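Local atomic coordinates of serine repeat antigen 5 (Plasmodium falciparum, PDB entry 6X42), a protein that is a papain-family pseudo-protease of the malaria parasite, related to cysteine proteases and probably lacking conventional proteolytic activity. Residues A78-N83 and S116-N121; N210-D215 and Y261-C266. One frame throughout, in Å; residues are numbered along the deposited sequence. Where two conformers were deposited one is given.

Interaction 1 (A78-N83 and S116-N121); sequences ALYVAN and SNYPYN
Leu79 carries the dense half of this contact, laying its CD2 methyl over one face of the Tyr118 ring, 3.7 Å from the centroid and 23° off the normal. This is a CH-pi contact displaced toward the ring's rim, with CD2 3.4 Å from Tyr118 CZ. An extended first torsion of Leu79 (chi1 -166°) carries its branches out to the loop, where CD2 also lies 3.4 Å from Pro119 O. The ring's edge meets the helix backbone: Tyr118 CD2 is 3.4 Å from Tyr80 N. At the far end, Asn83 ND2 donates to Tyr118 OH over 3.0 Å; the acceptor lies in the amide plane, and that plane is turned 70° from the ring. Glu127 is a second partner of this hydroxyl, and Gly126 holds Asn83 OD1. Within the papain-like fold, helix 78-83 is thus joined to the loop following helix 99-109, while helix 53-68 packs on Ala78. A water accepts from Leu79 N and donates to Tyr118 O. The Tyr120 side is looser: its CD1 stays 4.1 Å from Ala78 CB, and its hydroxyl bonds to Gln47 and Thr52. Pro119, which is exposed, has its CB pointing away from the helix.

Interaction 2 (N210-D215 and Y261-C266); sequences NLCGDD and YGPTHC. With CA (calcium ion), chain C; CA (calcium ion), chain B.
Two irregular backbones run close together, with CA atoms 5.2 Å apart at Asn210 and Gly262 and 5.3 Å apart at Cys212 and Cys266, the latter closing a type I turn that begins at Pro263. The covalent link is the Cys212-Cys266 disulfide, whose chi3 of -84° is near the unstrained right angle. Each sulfur stands beside its own backbone N (chi1 -56° at Cys212 and -65° at Cys266), and from these positions the two meet at 2.0 Å, SG to SG. His265 approaches the bridge obliquely, its NE2 3.5 Å from Cys212 SG. At the other end, the Asn210 amide and the Pro263 ring arrive from opposite directions: ND2 lies 3.7 Å from Pro263 CG, while Asn210 OD1 is 3.2 Å from Gly262 CA, in a residue of positive phi. Water contributes too, one molecule linking Cys212 O to a calcium ion that Asp214 grips with both carboxylate oxygens and Glu196 and Asn197 help bind. Asp215 chelates a second calcium through its backbone O and OD1, together with Glu166. The arrangement is a disulfide-tied pair of surface loops, one leading directly into two calcium sites, in a papain-family domain.

How the interactions relate
Interaction 1 and interaction 2 lie on opposite sides of the chain's centre, their centres about 17 Å and 21 Å from that of the chain and 36 Å from each other. Their nearest atoms are still about 23 Å apart, so neither touches the other. They follow in series along the chain, within the same papain-like fold: 78-83 with 116-121 involves a helix and a loop in the helical part, whereas 210-215 with 261-266 joins loops between strands of the mixed sheet. Both calcium ions are bound partly by segment 210-215, through Asp214 and Asp215. The bound triiodinated ligand is also nearer that end, about 12 Å from the side chain of Asn210, but its pocket is formed by other residues, among them Tyr229 and Lys236.

Interaction 1 (A78-N83 and S116-N121)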
loop_
_atom_site.group_PDB
_atom_site.type_symbol
_atom_site.label_atom_id
_atom_site.label_comp_id
_atom_site.label_asym_id
_atom_site.label_seq_id
_atom_site.Cartn_x
_atom_site.Cartn_y
_atom_site.Cartn_z
ATOM N N ALA A 78 12.763 4.203 -0.898
ATOM C CA ALA A 78 11.792 5.116 -1.489
ATOM C C ALA A 78 12.494 6.265 -2.200
ATOM O O ALA A 78 12.001 6.781 -3.206
ATOM C CB ALA A 78 10.874 5.691 -0.415
ATOM N N LEU A 79 13.628 6.714 -1.657
ATOM C CA LEU A 79 14.315 7.875 -2.228
ATOM C C LEU A 79 14.848 7.583 -3.627
ATOM O O LEU A 79 14.819 8.454 -4.505
ATOM C CB LEU A 79 15.431 8.323 -1.289
ATOM C CG LEU A 79 16.018 9.710 -1.562
ATOM C CD1 LEU A 79 14.963 10.792 -1.356
ATOM C CD2 LEU A 79 17.240 9.963 -0.671
ATOM N N TYR A 80 15.310 6.352 -3.869
ATOM C CA TYR A 80 15.760 5.999 -5.210
ATOM C C TYR A 80 14.621 6.120 -6.212
ATOM O O TYR A 80 14.791 6.670 -7.308
ATOM C CB TYR A 80 16.346 4.589 -5.226
ATOM C CG TYR A 80 17.080 4.274 -6.513
ATOM C CD1 TYR A 80 18.405 4.626 -6.689
ATOM C CD2 TYR A 80 16.424 3.663 -7.572
ATOM C CE1 TYR A 80 19.071 4.360 -7.878
ATOM C CE2 TYR A 80 17.083 3.386 -8.759
ATOM C CZ TYR A 80 18.401 3.745 -8.913
ATOM O OH TYR A 80 19.065 3.483 -10.102
ATOM N N VAL A 81 13.444 5.603 -5.849
ATOM C CA VAL A 81 12.286 5.672 -6.729
ATOM C C VAL A 81 11.850 7.114 -6.938
ATOM O O VAL A 81 11.427 7.493 -8.035
ATOM C CB VAL A 81 11.153 4.776 -6.199
ATOM C CG1 VAL A 81 9.921 4.886 -7.077
ATOM C CG2 VAL A 81 11.649 3.338 -6.079
ATOM N N ALA A 82 11.931 7.945 -5.898
ATOM C CA ALA A 82 11.553 9.342 -6.059
ATOM C C ALA A 82 12.452 10.054 -7.055
ATOM O O ALA A 82 11.995 10.911 -7.810
ATOM C CB ALA A 82 11.664 10.067 -4.720
ATOM N N ASN A 83 13.740 9.739 -7.047
ATOM C CA ASN A 83 14.723 10.583 -7.708
ATOM C C ASN A 83 15.166 10.072 -9.064
ATOM O O ASN A 83 15.808 10.823 -9.797
ATOM C CB ASN A 83 15.936 10.770 -6.793
ATOM C CG ASN A 83 15.590 11.598 -5.577
ATOM O OD1 ASN A 83 14.538 12.255 -5.541
ATOM N ND2 ASN A 83 16.470 11.604 -4.583
ATOM N N SER A 116 18.863 0.848 3.194
ATOM C CA SER A 116 20.172 1.026 3.815
ATOM C C SER A 116 21.172 1.660 2.856
ATOM O O SER A 116 22.053 2.419 3.281
ATOM C CB SER A 116 20.681 -0.328 4.309
ATOM O OG SER A 116 19.855 -0.807 5.358
ATOM N N ASN A 117 21.053 1.377 1.561
ATOM C CA ASN A 117 21.993 1.892 0.578
ATOM C C ASN A 117 21.745 3.349 0.221
ATOM O O ASN A 117 22.675 4.058 -0.164
ATOM C CB ASN A 117 21.877 1.068 -0.709
ATOM C CG ASN A 117 22.187 -0.401 -0.509
ATOM O OD1 ASN A 117 21.551 -1.255 -1.130
ATOM N ND2 ASN A 117 23.176 -0.711 0.331
ATOM N N TYR A 118 20.503 3.812 0.324
ATOM C CA TYR A 118 20.143 5.173 -0.088
ATOM C C TYR A 118 18.943 5.578 0.757
ATOM O O TYR A 118 17.781 5.507 0.319
ATOM C CB TYR A 118 19.880 5.241 -1.597
ATOM C CG TYR A 118 19.682 6.625 -2.179
ATOM C CD1 TYR A 118 20.617 7.642 -1.982
ATOM C CD2 TYR A 118 18.576 6.910 -2.955
ATOM C CE1 TYR A 118 20.430 8.906 -2.514
ATOM C CE2 TYR A 118 18.393 8.156 -3.508
ATOM C CZ TYR A 118 19.312 9.156 -3.281
ATOM O OH TYR A 118 19.076 10.394 -3.827
ATOM N N PRO A 119 19.184 5.960 2.007
ATOM C CA PRO A 119 18.081 6.078 2.968
ATOM C C PRO A 119 17.301 7.379 2.827
ATOM O O PRO A 119 17.797 8.395 2.342
ATOM C CB PRO A 119 18.789 6.017 4.319
ATOM C CG PRO A 119 20.184 6.405 4.037
ATOM C CD PRO A 119 20.495 5.964 2.676
ATOM N N TYR A 120 16.072 7.353 3.323
ATOM C CA TYR A 120 15.136 8.438 3.065
ATOM C C TYR A 120 15.336 9.625 3.998
ATOM O O TYR A 120 15.426 9.481 5.217
ATOM C CB TYR A 120 13.705 7.930 3.191
ATOM C CG TYR A 120 12.633 8.904 2.763
ATOM C CD1 TYR A 120 12.282 9.041 1.420
ATOM C CD2 TYR A 120 11.965 9.681 3.701
ATOM C CE1 TYR A 120 11.270 9.904 1.019
ATOM C CE2 TYR A 120 10.977 10.565 3.319
ATOM C CZ TYR A 120 10.613 10.671 1.978
ATOM O OH TYR A 120 9.606 11.518 1.563
ATOM N N ASN A 121 15.341 10.810 3.412
ATOM C CA ASN A 121 15.142 12.055 4.138
ATOM C C ASN A 121 14.340 12.886 3.164
ATOM O O ASN A 121 14.752 13.040 2.008
ATOM C CB ASN A 121 16.481 12.734 4.506
ATOM C CG ASN A 121 16.319 13.976 5.384
ATOM O OD1 ASN A 121 15.320 14.690 5.288
ATOM N ND2 ASN A 121 17.324 14.249 6.230
HETATM O O HOH W 1 15.020 5.867 0.756
#

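Interaction 2 (N210-D215 and Y261-C266)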
loop_
_atom_site.group_PDB
_atom_site.type_symbol
_atom_site.label_atom_id
_atom_site.label_comp_id
_atom_site.label_asym_id
_atom_site.label_seq_id
_atom_site.Cartn_x
_atom_site.Cartn_y
_atom_site.Cartn_z
ATOM N N ASN A 210 -15.162 5.589 11.521
ATOM C CA ASN A 210 -16.382 5.338 10.750
ATOM C C ASN A 210 -16.762 6.617 10.023
ATOM O O ASN A 210 -17.204 7.580 10.639
ATOM C CB ASN A 210 -17.525 4.870 11.659
ATOM C CG ASN A 210 -18.757 4.418 10.868
ATOM O OD1 ASN A 210 -18.659 3.578 9.984
ATOM N ND2 ASN A 210 -19.920 4.935 11.225
ATOM N N LEU A 211 -16.618 6.631 8.708
ATOM C CA LEU A 211 -16.825 7.871 7.982
ATOM C C LEU A 211 -16.953 7.581 6.498
ATOM O O LEU A 211 -16.596 6.504 6.020
ATOM C CB LEU A 211 -15.671 8.844 8.223
ATOM C CG LEU A 211 -14.313 8.513 7.592
ATOM C CD1 LEU A 211 -13.449 9.765 7.665
ATOM C CD2 LEU A 211 -13.652 7.332 8.258
ATOM N N CYS A 212 -17.458 8.575 5.787
ATOM C CA CYS A 212 -17.546 8.539 4.342
ATOM C C CYS A 212 -16.240 8.994 3.695
ATOM O O CYS A 212 -15.479 9.778 4.254
ATOM C CB CYS A 212 -18.636 9.514 3.868
ATOM S SG CYS A 212 -20.320 9.306 4.556
ATOM N N GLY A 213 -16.025 8.524 2.477
ATOM C CA GLY A 213 -15.009 9.071 1.607
ATOM C C GLY A 213 -15.538 10.242 0.804
ATOM O O GLY A 213 -16.616 10.792 1.070
ATOM N N ASP A 214 -14.752 10.630 -0.188
ATOM C CA ASP A 214 -15.053 11.736 -1.079
ATOM C C ASP A 214 -15.085 11.219 -2.509
ATOM O O ASP A 214 -14.798 10.057 -2.777
ATOM C CB ASP A 214 -13.997 12.826 -0.905
ATOM C CG ASP A 214 -14.018 13.416 0.487
ATOM O OD1 ASP A 214 -14.878 14.259 0.812
ATOM O OD2 ASP A 214 -13.209 13.019 1.322
ATOM N N ASP A 215 -15.389 12.118 -3.440
ATOM C CA ASP A 215 -15.469 11.732 -4.840
ATOM C C ASP A 215 -14.107 11.319 -5.380
ATOM O O ASP A 215 -14.025 10.512 -6.313
ATOM C CB ASP A 215 -15.997 12.945 -5.606
ATOM C CG ASP A 215 -16.565 12.632 -6.963
ATOM O OD1 ASP A 215 -16.721 11.447 -7.346
ATOM O OD2 ASP A 215 -16.922 13.644 -7.618
ATOM N N TYR A 261 -17.657 -0.461 5.591
ATOM C CA TYR A 261 -18.797 0.045 4.841
ATOM C C TYR A 261 -19.100 1.498 5.175
ATOM O O TYR A 261 -19.567 2.238 4.308
ATOM C CB TYR A 261 -20.021 -0.878 5.023
ATOM C CG TYR A 261 -19.856 -2.274 4.383
ATOM C CD1 TYR A 261 -20.257 -2.535 3.059
ATOM C CD2 TYR A 261 -19.302 -3.317 5.099
ATOM C CE1 TYR A 261 -20.108 -3.815 2.491
ATOM C CE2 TYR A 261 -19.140 -4.584 4.542
ATOM C CZ TYR A 261 -19.554 -4.839 3.247
ATOM O OH TYR A 261 -19.394 -6.116 2.703
ATOM N N GLY A 262 -18.798 1.935 6.390
ATOM C CA GLY A 262 -19.059 3.284 6.815
ATOM C C GLY A 262 -20.534 3.558 7.037
ATOM O O GLY A 262 -21.384 2.659 6.952
ATOM N N PRO A 263 -20.864 4.817 7.335
ATOM C CA PRO A 263 -22.266 5.183 7.544
ATOM C C PRO A 263 -23.123 4.882 6.326
ATOM O O PRO A 263 -22.681 4.978 5.179
ATOM C CB PRO A 263 -22.205 6.690 7.813
ATOM C CG PRO A 263 -20.824 6.955 8.261
ATOM C CD PRO A 263 -19.952 5.941 7.609
ATOM N N THR A 264 -24.380 4.532 6.591
ATOM C CA THR A 264 -25.263 4.102 5.512
ATOM C C THR A 264 -25.549 5.232 4.533
ATOM O O THR A 264 -25.759 4.975 3.342
ATOM C CB THR A 264 -26.553 3.546 6.101
ATOM O OG1 THR A 264 -27.214 4.574 6.843
ATOM C CG2 THR A 264 -26.250 2.395 7.024
ATOM N N HIS A 265 -25.523 6.482 4.993
ATOM C CA HIS A 265 -25.870 7.595 4.119
ATOM C C HIS A 265 -24.773 7.941 3.117
ATOM O O HIS A 265 -25.025 8.742 2.213
ATOM C CB HIS A 265 -26.204 8.840 4.946
ATOM C CG HIS A 265 -25.011 9.488 5.569
ATOM N ND1 HIS A 265 -24.628 9.246 6.870
ATOM C CD2 HIS A 265 -24.113 10.368 5.068
ATOM C CE1 HIS A 265 -23.543 9.947 7.143
ATOM N NE2 HIS A 265 -23.211 10.637 6.068
ATOM N N CYS A 266 -23.580 7.359 3.234
ATOM C CA CYS A 266 -22.448 7.834 2.452
ATOM C C CYS A 266 -22.660 7.604 0.966
ATOM O O CYS A 266 -23.022 6.504 0.540
ATOM C CB CYS A 266 -21.186 7.067 2.845
ATOM S SG CYS A 266 -20.629 7.323 4.495
HETATM CA CA CA C . -15.323 9.766 -8.118
HETATM CA CA CA B . -13.980 14.316 3.236
HETATM O O HOH W 2 -22.127 2.796 10.325
HETATM O O HOH W 3 -17.018 4.591 4.151
HETATM O O HOH W 4 -15.470 12.598 4.104
HETATM O O HOH W 5 -13.339 8.686 -8.862
HETATM O O HOH W 6 -16.474 9.431 -10.141
#